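Long-range contact in poly-beta-1,6-N-acetyl-D-glucosamine export protein (Escherichia coli, PDB 4Y25), which exports the biofilm polysaccharide poly-beta-1,6-N-acetyl-D-glucosamine, apparently partly deacetylated, across the outer membrane through its C-terminal beta-barrel, the part of the protein present here: residues A[42-54]-A[64-76]. Numbering follows the deposited sequence.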
loop_
_atom_site.group_PDB
_atom_site.type_symbol
_atom_site.label_atom_id
_atom_site.label_comp_id
_atom_site.label_asym_id
_atom_site.label_seq_id
_atom_site.Cartn_x
_atom_site.Cartn_y
_atom_site.Cartn_z
ATOM N N LYS A 42 14.441 24.050 2.649
ATOM C CA LYS A 42 14.646 24.669 3.947
ATOM C C LYS A 42 14.138 23.653 4.963
ATOM O O LYS A 42 13.884 22.504 4.602
ATOM C CB LYS A 42 13.955 26.031 4.065
ATOM C CG LYS A 42 12.452 26.050 3.895
ATOM C CD LYS A 42 11.988 27.499 3.785
ATOM C CE LYS A 42 10.507 27.656 4.080
ATOM N NZ LYS A 42 10.073 29.081 4.016
ATOM N N ASP A 43 13.990 24.058 6.218
ATOM C CA ASP A 43 13.791 23.099 7.306
ATOM C C ASP A 43 12.577 22.174 7.157
ATOM O O ASP A 43 12.583 21.058 7.677
ATOM C CB ASP A 43 13.697 23.847 8.636
ATOM C CG ASP A 43 14.996 24.532 9.006
ATOM O OD1 ASP A 43 16.010 23.826 9.185
ATOM O OD2 ASP A 43 15.006 25.775 9.112
ATOM N N ASN A 44 11.548 22.620 6.442
ATOM C CA ASN A 44 10.330 21.822 6.318
ATOM C C ASN A 44 10.000 21.398 4.889
ATOM O O ASN A 44 9.262 20.436 4.678
ATOM C CB ASN A 44 9.142 22.589 6.900
ATOM C CG ASN A 44 9.312 22.896 8.373
ATOM O OD1 ASN A 44 10.046 22.208 9.082
ATOM N ND2 ASN A 44 8.628 23.933 8.845
ATOM N N TRP A 45 10.548 22.111 3.912
ATOM C CA TRP A 45 10.188 21.881 2.517
ATOM C C TRP A 45 11.125 20.920 1.797
ATOM O O TRP A 45 12.348 21.028 1.896
ATOM C CB TRP A 45 10.146 23.208 1.762
ATOM C CG TRP A 45 8.975 24.055 2.131
ATOM C CD1 TRP A 45 8.892 24.925 3.176
ATOM C CD2 TRP A 45 7.713 24.111 1.459
ATOM N NE1 TRP A 45 7.656 25.524 3.196
ATOM C CE2 TRP A 45 6.913 25.041 2.151
ATOM C CE3 TRP A 45 7.182 23.467 0.338
ATOM C CZ2 TRP A 45 5.609 25.341 1.761
ATOM C CZ3 TRP A 45 5.889 23.766 -0.049
ATOM C CH2 TRP A 45 5.117 24.694 0.660
ATOM N N ARG A 46 10.534 19.976 1.070
ATOM C CA ARG A 46 11.286 19.092 0.189
ATOM C C ARG A 46 10.562 18.938 -1.144
ATOM O O ARG A 46 9.337 18.843 -1.189
ATOM C CB ARG A 46 11.502 17.719 0.834
ATOM C CG ARG A 46 12.341 17.745 2.102
ATOM C CD ARG A 46 12.919 16.375 2.424
ATOM N NE ARG A 46 11.886 15.352 2.561
ATOM C CZ ARG A 46 12.136 14.049 2.665
ATOM N NH1 ARG A 46 13.386 13.607 2.646
ATOM N NH2 ARG A 46 11.136 13.188 2.786
ATOM N N GLY A 47 11.326 18.931 -2.228
ATOM C CA GLY A 47 10.775 18.674 -3.544
ATOM C C GLY A 47 11.205 17.297 -4.008
ATOM O O GLY A 47 12.305 16.846 -3.693
ATOM N N PHE A 48 10.338 16.616 -4.748
ATOM C CA PHE A 48 10.669 15.286 -5.238
ATOM C C PHE A 48 10.251 15.096 -6.690
ATOM O O PHE A 48 9.289 15.702 -7.162
ATOM C CB PHE A 48 10.018 14.208 -4.362
ATOM C CG PHE A 48 8.515 14.282 -4.313
ATOM C CD1 PHE A 48 7.742 13.625 -5.258
ATOM C CD2 PHE A 48 7.876 15.002 -3.318
ATOM C CE1 PHE A 48 6.361 13.695 -5.217
ATOM C CE2 PHE A 48 6.494 15.073 -3.270
ATOM C CZ PHE A 48 5.736 14.420 -4.220
ATOM N N ALA A 49 10.997 14.253 -7.392
ATOM C CA ALA A 49 10.630 13.815 -8.729
ATOM C C ALA A 49 10.744 12.299 -8.774
ATOM O O ALA A 49 11.499 11.709 -7.999
ATOM C CB ALA A 49 11.516 14.462 -9.777
ATOM N N GLY A 50 9.994 11.662 -9.665
ATOM C CA GLY A 50 9.984 10.214 -9.702
ATOM C C GLY A 50 9.514 9.592 -10.998
ATOM O O GLY A 50 9.225 10.286 -11.973
ATOM N N PHE A 51 9.435 8.266 -10.993
ATOM C CA PHE A 51 9.084 7.497 -12.177
ATOM C C PHE A 51 8.295 6.252 -11.783
ATOM O O PHE A 51 8.547 5.657 -10.734
ATOM C CB PHE A 51 10.350 7.119 -12.951
ATOM C CG PHE A 51 10.109 6.179 -14.097
ATOM C CD1 PHE A 51 9.531 6.632 -15.272
ATOM C CD2 PHE A 51 10.474 4.844 -14.004
ATOM C CE1 PHE A 51 9.311 5.767 -16.330
ATOM C CE2 PHE A 51 10.258 3.975 -15.058
ATOM C CZ PHE A 51 9.676 4.436 -16.223
ATOM N N GLY A 52 7.335 5.868 -12.619
ATOM C CA GLY A 52 6.516 4.693 -12.365
ATOM C C GLY A 52 6.401 3.823 -13.602
ATOM O O GLY A 52 6.255 4.339 -14.710
ATOM N N TYR A 53 6.460 2.506 -13.411
ATOM C CA TYR A 53 6.489 1.554 -14.520
ATOM C C TYR A 53 5.556 0.370 -14.264
ATOM O O TYR A 53 5.548 -0.193 -13.168
ATOM C CB TYR A 53 7.924 1.062 -14.744
ATOM C CG TYR A 53 8.097 0.043 -15.853
ATOM C CD1 TYR A 53 7.986 -1.320 -15.597
ATOM C CD2 TYR A 53 8.395 0.444 -17.149
ATOM C CE1 TYR A 53 8.149 -2.252 -16.604
ATOM C CE2 TYR A 53 8.573 -0.484 -18.159
ATOM C CZ TYR A 53 8.441 -1.830 -17.882
ATOM O OH TYR A 53 8.607 -2.756 -18.885
ATOM N N ALA A 54 4.782 -0.016 -15.275
ATOM C CA ALA A 54 3.869 -1.149 -15.137
ATOM C C ALA A 54 3.571 -1.840 -16.469
ATOM O O ALA A 54 2.841 -1.306 -17.304
ATOM C CB ALA A 54 2.574 -0.698 -14.483
ATOM N N ILE A 64 2.301 -1.116 -22.217
ATOM C CA ILE A 64 3.112 -0.651 -21.098
ATOM C C ILE A 64 2.680 0.738 -20.610
ATOM O O ILE A 64 2.463 1.652 -21.407
ATOM C CB ILE A 64 4.612 -0.631 -21.482
ATOM C CG1 ILE A 64 5.432 0.132 -20.443
ATOM C CG2 ILE A 64 4.805 -0.025 -22.863
ATOM C CD1 ILE A 64 5.405 -0.499 -19.076
ATOM N N VAL A 65 2.554 0.878 -19.291
ATOM C CA VAL A 65 2.165 2.138 -18.666
ATOM C C VAL A 65 3.305 2.755 -17.857
ATOM O O VAL A 65 3.850 2.114 -16.957
ATOM C CB VAL A 65 0.959 1.943 -17.735
ATOM C CG1 VAL A 65 0.358 3.292 -17.360
ATOM C CG2 VAL A 65 -0.082 1.052 -18.398
ATOM N N ARG A 66 3.660 4.000 -18.172
ATOM C CA ARG A 66 4.716 4.702 -17.444
ATOM C C ARG A 66 4.215 5.999 -16.807
ATOM O O ARG A 66 3.293 6.639 -17.314
ATOM C CB ARG A 66 5.904 5.004 -18.364
ATOM C CG ARG A 66 6.127 3.978 -19.460
ATOM C CD ARG A 66 7.539 4.052 -20.020
ATOM N NE ARG A 66 7.809 2.944 -20.933
ATOM C CZ ARG A 66 8.901 2.185 -20.892
ATOM N NH1 ARG A 66 9.837 2.408 -19.979
ATOM N NH2 ARG A 66 9.056 1.200 -21.767
ATOM N N ASP A 67 4.827 6.376 -15.686
ATOM C CA ASP A 67 4.486 7.616 -14.990
ATOM C C ASP A 67 5.703 8.507 -14.801
ATOM O O ASP A 67 6.755 8.048 -14.359
ATOM C CB ASP A 67 3.871 7.334 -13.616
ATOM C CG ASP A 67 2.497 6.716 -13.702
ATOM O OD1 ASP A 67 2.279 5.874 -14.592
ATOM O OD2 ASP A 67 1.633 7.069 -12.874
ATOM N N TRP A 68 5.552 9.784 -15.129
ATOM C CA TRP A 68 6.530 10.786 -14.735
ATOM C C TRP A 68 5.862 11.743 -13.763
ATOM O O TRP A 68 4.829 12.331 -14.077
ATOM C CB TRP A 68 7.083 11.529 -15.948
ATOM C CG TRP A 68 7.954 10.669 -16.802
ATOM C CD1 TRP A 68 9.283 10.417 -16.626
ATOM C CD2 TRP A 68 7.555 9.931 -17.961
ATOM N NE1 TRP A 68 9.739 9.572 -17.609
ATOM C CE2 TRP A 68 8.697 9.259 -18.441
ATOM C CE3 TRP A 68 6.343 9.775 -18.641
ATOM C CZ2 TRP A 68 8.662 8.443 -19.570
ATOM C CZ3 TRP A 68 6.312 8.966 -19.761
ATOM C CH2 TRP A 68 7.464 8.311 -20.214
ATOM N N LEU A 69 6.440 11.885 -12.577
ATOM C CA LEU A 69 5.802 12.668 -11.531
ATOM C C LEU A 69 6.753 13.639 -10.844
ATOM O O LEU A 69 7.973 13.456 -10.848
ATOM C CB LEU A 69 5.167 11.738 -10.493
ATOM C CG LEU A 69 6.004 10.567 -9.977
ATOM C CD1 LEU A 69 6.656 10.911 -8.647
ATOM C CD2 LEU A 69 5.148 9.316 -9.853
ATOM N N ALA A 70 6.169 14.677 -10.260
ATOM C CA ALA A 70 6.907 15.675 -9.505
ATOM C C ALA A 70 5.966 16.327 -8.503
ATOM O O ALA A 70 4.786 16.522 -8.788
ATOM C CB ALA A 70 7.516 16.714 -10.432
ATOM N N GLY A 71 6.485 16.652 -7.326
ATOM C CA GLY A 71 5.672 17.268 -6.296
ATOM C C GLY A 71 6.491 17.850 -5.165
ATOM O O GLY A 71 7.718 17.756 -5.160
ATOM N N VAL A 72 5.806 18.456 -4.202
ATOM C CA VAL A 72 6.473 19.056 -3.057
ATOM C C VAL A 72 5.951 18.445 -1.759
ATOM O O VAL A 72 4.820 17.969 -1.704
ATOM C CB VAL A 72 6.272 20.584 -3.022
ATOM C CG1 VAL A 72 7.441 21.249 -2.321
ATOM C CG2 VAL A 72 6.123 21.135 -4.433
ATOM N N GLU A 73 6.783 18.452 -0.723
ATOM C CA GLU A 73 6.386 17.939 0.583
ATOM C C GLU A 73 6.711 18.935 1.686
ATOM O O GLU A 73 7.838 19.421 1.780
ATOM C CB GLU A 73 7.078 16.606 0.881
ATOM C CG GLU A 73 6.726 16.032 2.249
ATOM C CD GLU A 73 7.791 15.096 2.793
ATOM O OE1 GLU A 73 8.922 15.563 3.042
ATOM O OE2 GLU A 73 7.495 13.897 2.978
ATOM N N TRP A 74 5.722 19.237 2.521
ATOM C CA TRP A 74 5.954 20.054 3.705
ATOM C C TRP A 74 5.846 19.171 4.940
ATOM O O TRP A 74 5.018 18.262 4.987
ATOM C CB TRP A 74 4.963 21.216 3.781
ATOM C CG TRP A 74 5.290 22.199 4.866
ATOM C CD1 TRP A 74 6.116 23.279 4.770
ATOM C CD2 TRP A 74 4.801 22.185 6.212
ATOM N NE1 TRP A 74 6.171 23.944 5.971
ATOM C CE2 TRP A 74 5.371 23.293 6.874
ATOM C CE3 TRP A 74 3.935 21.348 6.923
ATOM C CZ2 TRP A 74 5.105 23.583 8.211
ATOM C CZ3 TRP A 74 3.670 21.638 8.250
ATOM C CH2 TRP A 74 4.254 22.748 8.879
ATOM N N ARG A 75 6.678 19.441 5.940
ATOM C CA ARG A 75 6.815 18.533 7.073
ATOM C C ARG A 75 7.256 19.256 8.347
ATOM O O ARG A 75 8.394 19.708 8.470
ATOM C CB ARG A 75 7.794 17.401 6.692
ATOM C CG ARG A 75 8.444 16.524 7.800
ATOM C CD ARG A 75 7.632 16.286 9.074
ATOM N NE ARG A 75 8.449 15.683 10.127
ATOM C CZ ARG A 75 9.345 16.348 10.852
ATOM N NH1 ARG A 75 9.567 17.636 10.623
ATOM N NH2 ARG A 75 10.041 15.721 11.791
ATOM N N SER A 76 6.319 19.363 9.282
ATOM C CA SER A 76 6.617 19.552 10.696
ATOM C C SER A 76 6.063 18.328 11.404
ATOM O O SER A 76 5.351 17.538 10.791
ATOM C CB SER A 76 5.988 20.832 11.247
ATOM O OG SER A 76 5.943 20.807 12.664
#
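R46 and E73 run side by side off one face of an antiparallel beta hairpin, the strands 45-54 and 64-76 of the porin barrel. With its chain bent at chi3 (-57°), R46 presents the NE side of its guanidinium, and both NE (3.0 Å) and NH2 (3.3 Å) donate to E73 OE1. The carboxylate oxygen lies close to the guanidinium plane, while the two nitrogens reach it on its syn side, somewhat out of the carboxylate plane. E73 OE2 turns to W80 NE1 on the next strand, 79-89.

Further along this face, F48 lies flat over the backbone of G71: G71 CA sits 3.8 Å from the ring centroid. F48 carries CG between its backbone N and carbonyl carbon (chi1 60°), which folds the ring across the neighbouring strand. L69 repeats the move in the other direction, laying CD1 3.6 Å from G50 CA. F48 and L69 are thus each paired with a glycine across the hairpin, G71 and G50.

The other face carries W45, W74, V72, W68, F51, Y53 and R66. Here W74 turns its edge to the face of W45, planes 72° apart, with V72 CG1 at the rim of the W45 ring. F51 and W68 meet obliquely. At the far end I64 CD1 sits over the Y53 ring, 3.6 Å from its centroid, and Y53 CE2 lies over one face of the R66 guanidinium.

Paired backbone hydrogen bonds from R46-E73 to A54-V65 lock the register. The chemistry divides by face: W80 holds the second oxygen of the buried E73, and R46 probably balances its charge, whereas the opposite face is, apart from R66, largely aromatic and aliphatic, consistent with a barrel wall turned toward lipid.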